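Local coordinates for uncharacterized protein (Bacteroides uniformis ATCC 8492, PDB 4Q68) that probably cleaves the amide bond between N-acetylmuramic acid and L-alanine of peptidoglycan, as an amidase of the NlpC/P60 family, at residues A[93-98]-A[232-237]; A[120-123]-A[129-132]; A[179-182]-A[188-191]; A[203-208]-A[221-226]. One frame throughout, in Å; residues are numbered along the deposited sequence. Where two conformers were deposited one is given.

Overall arrangement
Interactions 1, 3 and 4 share one antiparallel sheet, and interaction 2 stands apart on its helical flank. Strands 230-238 and 176-181 are neighbours, so interactions 1 and 3, centres 11 Å apart, meet through a probable hydrogen bond from T180 N to G232 O (2.9 Å). Interactions 3 and 4, also 11 Å between centres, join where H190 NE2 meets H205 ND1 at 2.9 Å, a histidine pair consistent with the Cys-His-His active site of NlpC/P60 enzymes. L224 of interaction 4 also packs on G232 and I233 of interaction 1. Interaction 2, its centre about 20 Å from that of interaction 1, touches none of the others and lies against a NAG molecule.

Interaction 1: A[93-98]-A[232-237]; sequences DWINNG and GIRVLR
Helix 91-100 passes over strand 230-238 with I95 directed at it, and the backbones are nearest where the CA atoms of I95 and L236 stand 7.7 Å apart. I95 packs on two strand residues at once, its CD1 chiefly on R234 and its CG2 chiefly on L236. The CD1 methyl sits over the centre of the R234 guanidinium, 3.6 Å from CZ, a flat charged group topped by hydrocarbon. I95 CG2, anti to the backbone N because chi1 is -69°, faces L236 CD1 at 3.8 Å, while L236 CG lies 3.9 Å from I95 CG1; the two side chains cross nearly at right angles. Such packing is consistent with the papain-like fold expected of an NlpC/P60 enzyme: alternate residues R234 and L236 point to the helix, and V235 between them points away and packs on V107. Were I95 shortened to an alanine, the guanidinium would probably lose this cover and a gap would open beside L236. A bend at chi3 (68°) of R234 turns the guanidinium out of the line of its chain, and a water reaches it at the edge, in plane. That water accepts from R234 NH1 at 2.8 Å and donates to N96 OD1 at 2.9 Å, bridging strand and helix by a polar route. The charge of R234 is met by D106, in a salt bridge through NH2, and the R234 side chain also touches T180.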
loop_
_atom_site.group_PDB
_atom_site.type_symbol
_atom_site.label_atom_id
_atom_site.label_comp_id
_atom_site.label_asym_id
_atom_site.label_seq_id
_atom_site.Cartn_x
_atom_site.Cartn_y
_atom_site.Cartn_z
ATOM N N ASP A 93 -0.058 -7.970 -5.003
ATOM C CA ASP A 93 1.275 -8.413 -5.446
ATOM C C ASP A 93 2.368 -7.848 -4.531
ATOM O O ASP A 93 3.311 -8.546 -4.158
ATOM C CB ASP A 93 1.465 -7.939 -6.888
ATOM C CG ASP A 93 2.453 -8.767 -7.693
ATOM O OD1 ASP A 93 2.938 -9.827 -7.236
ATOM O OD2 ASP A 93 2.699 -8.329 -8.837
ATOM N N TRP A 94 2.214 -6.579 -4.163
ATOM C CA TRP A 94 3.089 -5.884 -3.217
ATOM C C TRP A 94 3.118 -6.625 -1.869
ATOM O O TRP A 94 4.183 -6.837 -1.298
ATOM C CB TRP A 94 2.567 -4.452 -3.088
ATOM C CG TRP A 94 3.385 -3.451 -2.345
ATOM C CD1 TRP A 94 4.236 -2.542 -2.901
ATOM C CD2 TRP A 94 3.335 -3.151 -0.947
ATOM N NE1 TRP A 94 4.740 -1.713 -1.937
ATOM C CE2 TRP A 94 4.193 -2.054 -0.728
ATOM C CE3 TRP A 94 2.630 -3.687 0.140
ATOM C CZ2 TRP A 94 4.379 -1.498 0.536
ATOM C CZ3 TRP A 94 2.814 -3.117 1.397
ATOM C CH2 TRP A 94 3.686 -2.043 1.580
ATOM N N ILE A 95 1.942 -7.022 -1.391
ATOM C CA ILE A 95 1.830 -7.781 -0.158
ATOM C C ILE A 95 2.540 -9.122 -0.321
ATOM O O ILE A 95 3.330 -9.517 0.537
ATOM C CB ILE A 95 0.351 -7.983 0.209
ATOM C CG1 ILE A 95 -0.275 -6.653 0.623
ATOM C CG2 ILE A 95 0.213 -9.049 1.324
ATOM C CD1 ILE A 95 -1.791 -6.676 0.675
ATOM N N ASN A 96 2.262 -9.839 -1.400
ATOM C CA ASN A 96 2.881 -11.144 -1.602
ATOM C C ASN A 96 4.399 -11.040 -1.622
ATOM O O ASN A 96 5.093 -11.893 -1.091
ATOM C CB ASN A 96 2.398 -11.781 -2.911
ATOM C CG ASN A 96 0.940 -12.147 -2.879
ATOM O OD1 ASN A 96 0.325 -12.176 -1.824
ATOM N ND2 ASN A 96 0.381 -12.413 -4.045
ATOM N N ASN A 97 4.920 -9.993 -2.250
ATOM C CA ASN A 97 6.359 -9.762 -2.283
ATOM C C ASN A 97 6.931 -9.622 -0.869
ATOM O O ASN A 97 7.964 -10.204 -0.556
ATOM C CB ASN A 97 6.643 -8.509 -3.116
ATOM C CG ASN A 97 8.104 -8.140 -3.162
ATOM O OD1 ASN A 97 8.930 -8.882 -3.689
ATOM N ND2 ASN A 97 8.433 -6.980 -2.616
ATOM N N GLY A 98 6.270 -8.843 -0.024
ATOM C CA GLY A 98 6.728 -8.664 1.341
ATOM C C GLY A 98 6.609 -9.913 2.182
ATOM O O GLY A 98 7.486 -10.193 2.993
ATOM N N GLY A 232 -13.578 -2.652 2.753
ATOM C CA GLY A 232 -12.928 -3.248 3.903
ATOM C C GLY A 232 -11.453 -2.972 3.874
ATOM O O GLY A 232 -11.005 -2.058 3.168
ATOM N N ILE A 233 -10.703 -3.738 4.670
ATOM C CA ILE A 233 -9.256 -3.554 4.756
ATOM C C ILE A 233 -8.528 -4.879 4.808
ATOM O O ILE A 233 -9.034 -5.870 5.337
ATOM C CB ILE A 233 -8.834 -2.684 5.986
ATOM C CG1 ILE A 233 -9.271 -3.309 7.317
ATOM C CG2 ILE A 233 -9.373 -1.269 5.828
ATOM C CD1 ILE A 233 -8.792 -2.556 8.544
ATOM N N ARG A 234 -7.308 -4.857 4.288
ATOM C CA ARG A 234 -6.269 -5.808 4.626
ATOM C C ARG A 234 -5.310 -5.097 5.581
ATOM O O ARG A 234 -5.066 -3.898 5.449
ATOM C CB ARG A 234 -5.532 -6.318 3.379
ATOM C CG ARG A 234 -6.445 -7.066 2.419
ATOM C CD ARG A 234 -5.747 -7.608 1.201
ATOM N NE ARG A 234 -4.823 -8.682 1.558
ATOM C CZ ARG A 234 -4.099 -9.385 0.693
ATOM N NH1 ARG A 234 -4.127 -9.111 -0.595
ATOM N NH2 ARG A 234 -3.326 -10.369 1.114
ATOM N N VAL A 235 -4.796 -5.843 6.551
ATOM C CA VAL A 235 -3.904 -5.327 7.574
ATOM C C VAL A 235 -2.593 -6.097 7.477
ATOM O O VAL A 235 -2.581 -7.332 7.578
ATOM C CB VAL A 235 -4.514 -5.500 8.982
ATOM C CG1 VAL A 235 -3.561 -4.989 10.046
ATOM C CG2 VAL A 235 -5.857 -4.794 9.070
ATOM N N LEU A 236 -1.513 -5.358 7.237
ATOM C CA LEU A 236 -0.177 -5.923 7.089
ATOM C C LEU A 236 0.712 -5.348 8.180
ATOM O O LEU A 236 0.466 -4.253 8.691
ATOM C CB LEU A 236 0.440 -5.592 5.727
ATOM C CG LEU A 236 -0.333 -5.982 4.465
ATOM C CD1 LEU A 236 -0.854 -7.407 4.525
ATOM C CD2 LEU A 236 -1.459 -5.002 4.148
ATOM N N ARG A 237 1.772 -6.068 8.532
ATOM C CA ARG A 237 2.657 -5.636 9.606
ATOM C C ARG A 237 4.100 -5.879 9.208
ATOM O O ARG A 237 4.467 -6.971 8.772
ATOM C CB ARG A 237 2.309 -6.392 10.883
ATOM C CG ARG A 237 3.074 -5.954 12.137
ATOM C CD ARG A 237 2.515 -6.599 13.388
ATOM N NE ARG A 237 1.139 -6.171 13.589
ATOM C CZ ARG A 237 0.171 -6.882 14.157
ATOM N NH1 ARG A 237 0.388 -8.094 14.663
ATOM N NH2 ARG A 237 -1.050 -6.355 14.216
HETATM O O HOH W 1 -2.288 -11.012 -1.635
#

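Interaction 2: A[120-123]-A[129-132]; sequences ISYM and LYKQ. With NAG (2-acetamido-2-deoxy-beta-D-glucopyranose), chain B.
Y130 stands with its hydroxyl against the rim of Y122 and one face toward M123. Y130 OH arrives near the plane of the Y122 ring, 3.2 Å from Y122 CE1. Over the face of Y130 lies M123, a selenomethionine: its CG is 3.9 Å from Y130 CZ, and the bend at chi3 (76°) folds CE back over the ring, a CH-pi contact 4.2 Å from the centroid. SE stands higher above the same face, a Met-aromatic contact at longer range, and meets the acetyl methyl of NAG, with C8 at 3.6 Å. L129 CD1 packs by Y122 CE1 (4.0 Å) and lies close to its hydroxyl. Y130 was modelled in two conformers, one described. With an alanine replacing Y122, the Y130 ring is likely to be less fixed at its hydroxyl end, a gap opening beside L129 CD1. Farther out, H89 and R87 hold the NAG by hydrogen bonds, the Y90 hydroxyl bonds to M123 N, and the H126 ring meets that of Y122. The contact thus joins the start of helix 122-125 to the turn before helix 131-134, with M123 packed on M143 and E147 of helix 137-150.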
loop_
_atom_site.group_PDB
_atom_site.type_symbol
_atom_site.label_atom_id
_atom_site.label_comp_id
_atom_site.label_asym_id
_atom_site.label_seq_id
_atom_site.Cartn_x
_atom_site.Cartn_y
_atom_site.Cartn_z
ATOM N N ILE A 120 -8.228 -9.301 -10.632
ATOM C CA ILE A 120 -7.346 -8.191 -10.938
ATOM C C ILE A 120 -7.099 -8.139 -12.430
ATOM O O ILE A 120 -6.634 -9.095 -13.031
ATOM C CB ILE A 120 -6.039 -8.299 -10.117
ATOM C CG1 ILE A 120 -6.336 -8.161 -8.614
ATOM C CG2 ILE A 120 -5.049 -7.250 -10.564
ATOM C CD1 ILE A 120 -5.144 -8.429 -7.690
ATOM N N SER A 121 -7.433 -6.995 -13.017
ATOM C CA SER A 121 -7.332 -6.776 -14.458
ATOM C C SER A 121 -7.393 -5.308 -14.880
ATOM O O SER A 121 -7.420 -5.022 -16.071
ATOM C CB SER A 121 -8.444 -7.532 -15.194
ATOM O OG SER A 121 -9.703 -7.029 -14.814
ATOM N N TYR A 122 -7.424 -4.365 -13.931
ATOM C CA TYR A 122 -7.733 -2.966 -14.276
ATOM C C TYR A 122 -6.742 -2.367 -15.267
ATOM O O TYR A 122 -7.132 -1.689 -16.218
ATOM C CB TYR A 122 -7.789 -2.127 -13.001
ATOM C CG TYR A 122 -8.290 -0.737 -13.210
ATOM C CD1 TYR A 122 -7.435 0.283 -13.570
ATOM C CD2 TYR A 122 -9.632 -0.433 -13.035
ATOM C CE1 TYR A 122 -7.899 1.577 -13.766
ATOM C CE2 TYR A 122 -10.111 0.858 -13.235
ATOM C CZ TYR A 122 -9.236 1.854 -13.605
ATOM O OH TYR A 122 -9.672 3.149 -13.800
HETATM N N MSE A 123 -5.451 -2.564 -15.032
HETATM C CA MSE A 123 -4.447 -1.875 -15.828
HETATM C C MSE A 123 -4.446 -2.336 -17.279
HETATM O O MSE A 123 -4.467 -1.507 -18.186
HETATM C CB MSE A 123 -3.070 -2.042 -15.202
HETATM C CG MSE A 123 -2.969 -1.404 -13.827
HETATM SE SE MSE A 123 -1.245 -1.645 -12.989
HETATM C CE MSE A 123 -0.227 -0.362 -14.003
ATOM N N LEU A 129 -4.848 4.725 -19.567
ATOM C CA LEU A 129 -4.669 5.464 -18.338
ATOM C C LEU A 129 -3.239 5.426 -17.789
ATOM O O LEU A 129 -2.979 6.076 -16.780
ATOM C CB LEU A 129 -5.641 4.938 -17.290
ATOM C CG LEU A 129 -7.112 4.905 -17.699
ATOM C CD1 LEU A 129 -7.963 4.428 -16.552
ATOM C CD2 LEU A 129 -7.584 6.252 -18.205
ATOM N N TYR A 130 -2.335 4.690 -18.440
ATOM C CA TYR A 130 -0.961 4.513 -17.959
ATOM C C TYR A 130 -0.008 4.719 -19.112
ATOM O O TYR A 130 -0.045 3.992 -20.098
ATOM C CB TYR A 130 -0.760 3.120 -17.357
ATOM C CG TYR A 130 -1.804 2.824 -16.333
ATOM C CD1 TYR A 130 -1.658 3.263 -15.027
ATOM C CD2 TYR A 130 -2.987 2.193 -16.689
ATOM C CE1 TYR A 130 -2.647 3.039 -14.090
ATOM C CE2 TYR A 130 -3.974 1.957 -15.764
ATOM C CZ TYR A 130 -3.805 2.385 -14.470
ATOM O OH TYR A 130 -4.788 2.163 -13.553
ATOM N N LYS A 131 0.855 5.712 -18.972
ATOM C CA LYS A 131 1.763 6.086 -20.044
ATOM C C LYS A 131 2.588 4.911 -20.570
ATOM O O LYS A 131 2.785 4.776 -21.773
ATOM C CB LYS A 131 2.683 7.200 -19.544
ATOM C CG LYS A 131 3.640 7.740 -20.571
ATOM C CD LYS A 131 4.320 9.020 -20.084
ATOM C CE LYS A 131 5.189 8.820 -18.819
ATOM N NZ LYS A 131 5.901 10.091 -18.384
ATOM N N GLN A 132 3.043 4.056 -19.661
ATOM C CA GLN A 132 3.937 2.952 -19.996
ATOM C C GLN A 132 3.194 1.715 -20.502
ATOM O O GLN A 132 3.833 0.707 -20.804
ATOM C CB GLN A 132 4.789 2.591 -18.779
ATOM C CG GLN A 132 5.654 3.731 -18.266
ATOM C CD GLN A 132 5.041 4.492 -17.106
ATOM O OE1 GLN A 132 3.832 4.715 -17.066
ATOM N NE2 GLN A 132 5.879 4.948 -16.192
HETATM C C1 NAG B . -0.488 2.796 -7.368
HETATM C C2 NAG B . -0.294 2.360 -8.813
HETATM C C3 NAG B . 1.183 2.149 -9.137
HETATM C C4 NAG B . 2.050 3.282 -8.595
HETATM C C5 NAG B . 1.684 3.650 -7.162
HETATM C C6 NAG B . 2.491 4.861 -6.712
HETATM C C7 NAG B . -2.146 1.172 -9.905
HETATM C C8 NAG B . -2.833 -0.125 -10.180
HETATM N N2 NAG B . -1.065 1.156 -9.120
HETATM O O1 NAG B . -1.834 3.125 -7.195
HETATM O O3 NAG B . 1.313 2.131 -10.535
HETATM O O4 NAG B . 3.416 2.957 -8.692
HETATM O O5 NAG B . 0.303 3.934 -7.084
HETATM O O6 NAG B . 2.218 5.963 -7.541
HETATM O O7 NAG B . -2.611 2.185 -10.416
#

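Interaction 3: A[179-182]-A[188-191]; sequences ITTN and VAHM. With NA (sodium ion), chain C.
Two backbone hydrogen bonds tie I179 to both A189 and H190. I179 N donates to H190 O at 2.8 Å in an almost straight bond (176°), and A189 N donates to I179 O at 2.9 Å. With A189 taking a helix-like psi of -20° and the pairing slipping by one residue between T180-V188 and I179-H190, the arrangement resembles a classic beta bulge, though only A189 N reaches the I179 carbonyl. It has a price: H190 N is buried here and has no partner in the model. A CA-H...O contact from V188 CA, 3.3 Å from I179 O, supplements the hydrogen bond to the same oxygen.

Side chains add van der Waals contacts. I179 CD1 runs alongside H190 and comes within 4.0 Å of its CB, T181 CB meets A189 CB at 3.8 Å, and the V188 CG1 methyl lies against the I179 carbonyl oxygen, 3.5 Å from I179 O.

Metal coordination occupies the turn end of the hairpin. T181 O binds the sodium ion at 2.5 Å, with three waters and the backbone oxygens of T183 and L186 completing six ligands.

The hairpin of strands 176-181 and 188-197 lies mid-sheet. Strand 230-238 flanks the first strand, and W230 packs on I179 and A189. The second strand carries H190, modelled in two conformers, which lies by C41 at the start of helix 41-53, while M191 and V188 pack on helix 91-100.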
loop_
_atom_site.group_PDB
_atom_site.type_symbol
_atom_site.label_atom_id
_atom_site.label_comp_id
_atom_site.label_asym_id
_atom_site.label_seq_id
_atom_site.Cartn_x
_atom_site.Cartn_y
_atom_site.Cartn_z
ATOM N N ILE A 179 -6.893 -0.532 1.754
ATOM C CA ILE A 179 -8.341 -0.431 1.672
ATOM C C ILE A 179 -8.825 -1.144 0.411
ATOM O O ILE A 179 -8.442 -0.789 -0.693
ATOM C CB ILE A 179 -8.798 1.032 1.689
ATOM C CG1 ILE A 179 -8.368 1.686 3.012
ATOM C CG2 ILE A 179 -10.301 1.110 1.478
ATOM C CD1 ILE A 179 -8.757 3.136 3.177
ATOM N N THR A 180 -9.647 -2.169 0.602
ATOM C CA THR A 180 -10.161 -2.976 -0.480
ATOM C C THR A 180 -11.307 -2.236 -1.179
ATOM O O THR A 180 -11.971 -1.394 -0.580
ATOM C CB THR A 180 -10.606 -4.361 0.038
ATOM O OG1 THR A 180 -11.589 -4.224 1.065
ATOM C CG2 THR A 180 -9.436 -5.110 0.638
ATOM N N THR A 181 -11.519 -2.541 -2.458
ATOM C CA THR A 181 -12.445 -1.794 -3.288
ATOM C C THR A 181 -13.270 -2.683 -4.202
ATOM O O THR A 181 -12.792 -3.685 -4.709
ATOM C CB THR A 181 -11.701 -0.748 -4.120
ATOM O OG1 THR A 181 -12.665 -0.057 -4.918
ATOM C CG2 THR A 181 -10.631 -1.364 -5.023
ATOM N N ASN A 182 -14.507 -2.257 -4.450
ATOM C CA ASN A 182 -15.371 -2.933 -5.408
ATOM C C ASN A 182 -15.211 -2.438 -6.849
ATOM O O ASN A 182 -15.930 -2.881 -7.725
ATOM C CB ASN A 182 -16.841 -2.935 -4.962
ATOM C CG ASN A 182 -17.444 -1.562 -4.891
ATOM O OD1 ASN A 182 -16.993 -0.629 -5.543
ATOM N ND2 ASN A 182 -18.499 -1.436 -4.100
ATOM N N VAL A 188 -7.306 -3.047 -4.412
ATOM C CA VAL A 188 -7.054 -2.068 -3.359
ATOM C C VAL A 188 -7.051 -0.681 -3.974
ATOM O O VAL A 188 -6.525 -0.488 -5.066
ATOM C CB VAL A 188 -5.705 -2.366 -2.671
ATOM C CG1 VAL A 188 -5.207 -1.190 -1.839
ATOM C CG2 VAL A 188 -5.804 -3.615 -1.837
ATOM N N ALA A 189 -7.639 0.281 -3.257
ATOM C CA ALA A 189 -7.775 1.659 -3.733
ATOM C C ALA A 189 -6.958 2.687 -2.961
ATOM O O ALA A 189 -6.758 3.775 -3.470
ATOM C CB ALA A 189 -9.225 2.084 -3.694
ATOM N N HIS A 190 -6.528 2.399 -1.736
ATOM C CA HIS A 190 -5.900 3.413 -0.880
ATOM C C HIS A 190 -5.125 2.673 0.201
ATOM O O HIS A 190 -5.397 1.505 0.470
ATOM C CB HIS A 190 -6.986 4.311 -0.264
ATOM C CG HIS A 190 -6.484 5.603 0.283
ATOM N ND1 HIS A 190 -6.144 6.662 -0.527
ATOM C CD2 HIS A 190 -6.288 6.011 1.553
ATOM C CE1 HIS A 190 -5.750 7.668 0.231
ATOM N NE2 HIS A 190 -5.836 7.301 1.492
HETATM N N MSE A 191 -4.151 3.360 0.795
HETATM C CA MSE A 191 -3.349 2.801 1.880
HETATM C C MSE A 191 -3.036 3.863 2.915
HETATM O O MSE A 191 -3.096 5.061 2.633
HETATM C CB MSE A 191 -2.001 2.295 1.363
HETATM C CG MSE A 191 -2.078 1.352 0.203
HETATM SE SE MSE A 191 -0.343 0.589 -0.214
HETATM C CE MSE A 191 -0.209 -0.704 1.197
HETATM NA NA NA C . -12.374 -4.846 -6.893
HETATM O O HOH W 2 -11.892 -6.640 -8.557
HETATM O O HOH W 3 -14.570 -5.835 -6.877
HETATM O O HOH W 4 -11.789 -6.781 -5.573
#

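Interaction 4: A[203-208]-A[221-226]; sequences LVHASS and SQMLKD
M223 is the residue by which helix 220-225 touches L203 and H205 of strand 200-207, the nearest CA atoms, those of L203 and M223, being 9.0 Å apart. Ahead of it, S221 and Q222 begin the helical turn, their carbonyls bonded to the backbone N atoms of K225 and D226. Then comes M223, a selenomethionine modelled in two conformers, of which one is described. Its chain runs extended to SE and there bends at chi3 (60°), and this turn delivers CE onto the imidazole of H205. The methyl lies over one face of that ring but displaced toward the rim, 3.6 Å from CE1 and 4.0 Å from the ring centroid, a CH-pi contact; SE stays oblique to the ring. L203 crosses the selenomethionine at about a right angle, its CB 3.9 Å from SE and its CD2 3.9 Å from CE. The next residue, L224, points at other strands, packing on I179 and I233, and its O accepts a hydrogen bond from K160 NZ.

H205 is held from a second direction, since its ND1 is hydrogen-bonded to H190 NE2 and the two rings meet steeply. With C41 beside H190, this succession of cysteine at a helix start and histidines on consecutive strands is consistent with the Cys-His-His catalytic site of NlpC/P60 enzymes, in which H205 would be the last member, backed by M223.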
loop_
_atom_site.group_PDB
_atom_site.type_symbol
_atom_site.label_atom_id
_atom_site.label_comp_id
_atom_site.label_asym_id
_atom_site.label_seq_id
_atom_site.Cartn_x
_atom_site.Cartn_y
_atom_site.Cartn_z
ATOM N N LEU A 203 -6.248 6.938 10.686
ATOM C CA LEU A 203 -5.286 6.610 9.647
ATOM C C LEU A 203 -4.367 7.797 9.379
ATOM O O LEU A 203 -4.838 8.928 9.216
ATOM C CB LEU A 203 -6.024 6.232 8.362
ATOM C CG LEU A 203 -5.206 5.445 7.351
ATOM C CD1 LEU A 203 -4.955 4.034 7.854
ATOM C CD2 LEU A 203 -5.913 5.400 6.006
ATOM N N VAL A 204 -3.065 7.541 9.360
ATOM C CA VAL A 204 -2.082 8.483 8.848
ATOM C C VAL A 204 -1.925 8.139 7.373
ATOM O O VAL A 204 -1.589 7.012 7.022
ATOM C CB VAL A 204 -0.745 8.363 9.595
ATOM C CG1 VAL A 204 0.305 9.257 8.955
ATOM C CG2 VAL A 204 -0.944 8.717 11.052
ATOM N N HIS A 205 -2.207 9.082 6.483
ATOM C CA HIS A 205 -2.247 8.774 5.071
ATOM C C HIS A 205 -2.077 10.012 4.217
ATOM O O HIS A 205 -2.306 11.137 4.662
ATOM C CB HIS A 205 -3.554 8.042 4.718
ATOM C CG HIS A 205 -4.781 8.894 4.808
ATOM N ND1 HIS A 205 -5.611 9.074 3.734
ATOM C CD2 HIS A 205 -5.315 9.609 5.827
ATOM C CE1 HIS A 205 -6.607 9.859 4.076
ATOM N NE2 HIS A 205 -6.451 10.205 5.342
ATOM N N ALA A 206 -1.661 9.786 2.979
ATOM C CA ALA A 206 -1.572 10.845 1.979
ATOM C C ALA A 206 -2.944 11.038 1.365
ATOM O O ALA A 206 -3.446 10.156 0.662
ATOM C CB ALA A 206 -0.534 10.518 0.926
ATOM N N SER A 207 -3.535 12.196 1.655
ATOM C CA SER A 207 -4.902 12.526 1.263
ATOM C C SER A 207 -4.895 13.416 0.024
ATOM O O SER A 207 -4.397 14.528 0.066
ATOM C CB SER A 207 -5.598 13.267 2.407
ATOM O OG SER A 207 -6.814 13.845 1.950
ATOM N N SER A 208 -5.466 12.930 -1.073
ATOM C CA SER A 208 -5.573 13.753 -2.280
ATOM C C SER A 208 -6.499 14.954 -2.067
ATOM O O SER A 208 -6.271 16.016 -2.640
ATOM C CB SER A 208 -6.041 12.926 -3.477
ATOM O OG SER A 208 -7.339 12.405 -3.273
ATOM N N SER A 221 -12.998 3.537 10.406
ATOM C CA SER A 221 -14.322 2.972 10.186
ATOM C C SER A 221 -15.216 3.938 9.410
ATOM O O SER A 221 -15.988 3.519 8.545
ATOM C CB SER A 221 -14.980 2.629 11.519
ATOM O OG SER A 221 -15.007 3.764 12.365
ATOM N N GLN A 222 -15.161 5.226 9.756
ATOM C CA GLN A 222 -15.974 6.245 9.088
ATOM C C GLN A 222 -15.472 6.511 7.672
ATOM O O GLN A 222 -16.262 6.722 6.755
ATOM C CB GLN A 222 -15.981 7.551 9.895
ATOM C CG GLN A 222 -16.962 8.597 9.385
ATOM C CD GLN A 222 -18.390 8.196 9.565
ATOM O OE1 GLN A 222 -19.209 8.293 8.629
ATOM N NE2 GLN A 222 -18.722 7.747 10.755
HETATM N N MSE A 223 -14.155 6.549 7.497
HETATM C CA MSE A 223 -13.590 6.696 6.152
HETATM C C MSE A 223 -14.152 5.625 5.235
HETATM O O MSE A 223 -14.535 5.899 4.088
HETATM C CB MSE A 223 -12.072 6.559 6.182
HETATM C CG MSE A 223 -11.343 7.671 6.917
HETATM SE SE MSE A 223 -9.419 7.381 6.940
HETATM C CE MSE A 223 -9.084 7.372 5.017
ATOM N N LEU A 224 -14.212 4.397 5.726
ATOM C CA LEU A 224 -14.748 3.302 4.926
ATOM C C LEU A 224 -16.244 3.497 4.657
ATOM O O LEU A 224 -16.703 3.347 3.531
ATOM C CB LEU A 224 -14.488 1.960 5.611
ATOM C CG LEU A 224 -13.019 1.605 5.874
ATOM C CD1 LEU A 224 -12.911 0.360 6.714
ATOM C CD2 LEU A 224 -12.249 1.406 4.574
ATOM N N LYS A 225 -17.001 3.856 5.681
ATOM C CA LYS A 225 -18.439 4.072 5.534
ATOM C C LYS A 225 -18.731 5.129 4.462
ATOM O O LYS A 225 -19.701 5.012 3.714
ATOM C CB LYS A 225 -19.016 4.493 6.894
ATOM C CG LYS A 225 -20.520 4.406 7.038
ATOM C CD LYS A 225 -20.943 4.611 8.496
ATOM C CE LYS A 225 -22.457 4.651 8.651
ATOM N NZ LYS A 225 -22.876 4.395 10.056
ATOM N N ASP A 226 -17.913 6.172 4.427
ATOM C CA ASP A 226 -18.144 7.315 3.546
ATOM C C ASP A 226 -17.855 7.094 2.072
ATOM O O ASP A 226 -18.172 7.958 1.261
ATOM C CB ASP A 226 -17.307 8.508 4.019
ATOM C CG ASP A 226 -17.773 9.065 5.355
ATOM O OD1 ASP A 226 -18.909 8.764 5.791
ATOM O OD2 ASP A 226 -16.979 9.797 5.976
#